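Local coordinates for protein probable transcriptional regulator (Pseudomonas aeruginosa PAO1, PDB 2GEN) that probably binds operator DNA through a helix-turn-helix motif and regulates transcription, as a member of the TetR family, at residues D26-I30 with E31-D35. Sequence-based numbering, arbitrary orientation.
Sequences DATTI and EMIRD
Thr29 sits at the N-cap of helix 30-37, and its side chain accepts a hydrogen bond from the backbone of Met32. The N of Met32 lies 3.3 Å from OG1 of Thr29, with an N-H...O angle of 159°. The hydroxyl reaches this spot because OG1 stands between the backbone N and the carbonyl carbon of its own residue (chi1 61°). The bond takes up an amide of the first helical turn.

The side chain of Met32, a selenomethionine here, runs back along the cap. Its CB packs 3.5 Å from O of Thr29. CG then passes OG1 of Thr29 at 3.3 Å. The chain stays extended past CG (chi2 177°), which carries SE to within 3.7 Å of O of Ala27. CE ends beside the same carbonyl oxygen. Glu31 instead bends at chi2 and brings OE1 3.4 Å from CB of Thr29.

A weak bond from N of Ile33 to O of Thr29 begins the helical pattern, and N of Arg34 to O of Ile30 follows at 3.0 Å. On the inner side, CG2 of Thr28 meets CG1 of Ile33 at 3.9 Å, and the two side chains cross at about a right angle.

This turn opens the first helix of the predicted helix-turn-helix motif. Thr28 and Ile33 face helix 9-23, where they touch Phe20 and Ala16 respectively. Ile30, Ile33 and Arg34 all rest on Leu44 of helix 41-47, so the start of helix 30-37 is packed against both other helices of the probable DNA-binding domain.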
loop_
_atom_site.group_PDB
_atom_site.type_symbol
_atom_site.label_atom_id
_atom_site.label_comp_id
_atom_site.label_asym_id
_atom_site.label_seq_id
_atom_site.Cartn_x
_atom_site.Cartn_y
_atom_site.Cartn_z
ATOM N N ASP A 26 1.249 16.390 -13.398
ATOM C CA ASP A 26 0.749 17.757 -13.495
ATOM C C ASP A 26 1.563 18.586 -14.493
ATOM O O ASP A 26 0.979 19.316 -15.303
ATOM C CB ASP A 26 0.648 18.393 -12.098
ATOM C CG ASP A 26 -0.500 17.790 -11.258
ATOM O OD1 ASP A 26 -1.540 17.385 -11.830
ATOM O OD2 ASP A 26 -0.375 17.722 -10.017
ATOM N N ALA A 27 2.884 18.422 -14.492
ATOM C CA ALA A 27 3.755 19.141 -15.444
ATOM C C ALA A 27 3.748 18.620 -16.893
ATOM O O ALA A 27 4.297 19.275 -17.794
ATOM C CB ALA A 27 5.189 19.214 -14.914
ATOM N N THR A 28 3.175 17.440 -17.129
ATOM C CA THR A 28 3.039 16.934 -18.509
ATOM C C THR A 28 1.879 17.623 -19.218
ATOM O O THR A 28 0.804 17.815 -18.645
ATOM C CB THR A 28 2.846 15.380 -18.566
ATOM O OG1 THR A 28 4.008 14.737 -18.031
ATOM C CG2 THR A 28 2.598 14.885 -20.000
ATOM N N THR A 29 2.096 18.000 -20.468
ATOM C CA THR A 29 1.025 18.579 -21.267
ATOM C C THR A 29 0.679 17.618 -22.386
ATOM O O THR A 29 1.471 16.731 -22.713
ATOM C CB THR A 29 1.475 19.918 -21.880
ATOM O OG1 THR A 29 2.601 19.672 -22.739
ATOM C CG2 THR A 29 1.868 20.912 -20.781
ATOM N N ILE A 30 -0.503 17.787 -22.972
ATOM C CA ILE A 30 -0.881 17.032 -24.162
ATOM C C ILE A 30 0.122 17.230 -25.309
ATOM O O ILE A 30 0.341 16.323 -26.100
ATOM C CB ILE A 30 -2.354 17.316 -24.597
ATOM C CG1 ILE A 30 -2.835 16.313 -25.651
ATOM C CG2 ILE A 30 -2.545 18.755 -25.089
ATOM C CD1 ILE A 30 -3.477 15.082 -25.065
ATOM N N GLU A 31 0.747 18.408 -25.387
ATOM C CA GLU A 31 1.782 18.650 -26.391
ATOM C C GLU A 31 2.962 17.688 -26.250
ATOM O O GLU A 31 3.440 17.127 -27.241
ATOM C CB GLU A 31 2.278 20.104 -26.326
ATOM C CG GLU A 31 1.288 21.123 -26.897
ATOM C CD GLU A 31 0.186 21.559 -25.925
ATOM O OE1 GLU A 31 0.206 21.227 -24.706
ATOM O OE2 GLU A 31 -0.721 22.268 -26.405
HETATM N N MSE A 32 3.420 17.495 -25.015
HETATM C CA MSE A 32 4.532 16.578 -24.731
HETATM C C MSE A 32 4.203 15.140 -25.163
HETATM O O MSE A 32 5.071 14.423 -25.664
HETATM C CB MSE A 32 4.916 16.638 -23.255
HETATM C CG MSE A 32 5.407 18.001 -22.859
HETATM SE SE MSE A 32 5.812 18.186 -21.007
HETATM C CE MSE A 32 6.091 20.131 -20.940
ATOM N N ILE A 33 2.939 14.753 -24.996
ATOM C CA ILE A 33 2.449 13.409 -25.368
ATOM C C ILE A 33 2.419 13.240 -26.885
ATOM O O ILE A 33 2.857 12.210 -27.407
ATOM C CB ILE A 33 1.067 13.066 -24.702
ATOM C CG1 ILE A 33 1.187 13.159 -23.167
ATOM C CG2 ILE A 33 0.556 11.677 -25.144
ATOM C CD1 ILE A 33 -0.135 13.045 -22.390
ATOM N N ARG A 34 1.945 14.252 -27.612
ATOM C CA ARG A 34 2.007 14.158 -29.076
ATOM C C ARG A 34 3.449 14.101 -29.585
ATOM O O ARG A 34 3.731 13.366 -30.528
ATOM C CB ARG A 34 1.188 15.247 -29.797
ATOM C CG ARG A 34 1.584 16.646 -29.510
ATOM C CD ARG A 34 1.803 17.491 -30.794
ATOM N NE ARG A 34 2.834 18.457 -30.462
ATOM C CZ ARG A 34 2.662 19.768 -30.323
ATOM N NH1 ARG A 34 1.489 20.336 -30.575
ATOM N NH2 ARG A 34 3.703 20.506 -29.961
ATOM N N ASP A 35 4.359 14.835 -28.948
ATOM C CA ASP A 35 5.751 14.882 -29.403
ATOM C C ASP A 35 6.497 13.571 -29.122
ATOM O O ASP A 35 7.309 13.108 -29.943
ATOM C CB ASP A 35 6.509 16.058 -28.771
ATOM C CG ASP A 35 5.980 17.432 -29.227
ATOM O OD1 ASP A 35 5.256 17.522 -30.250
ATOM O OD2 ASP A 35 6.304 18.428 -28.552
#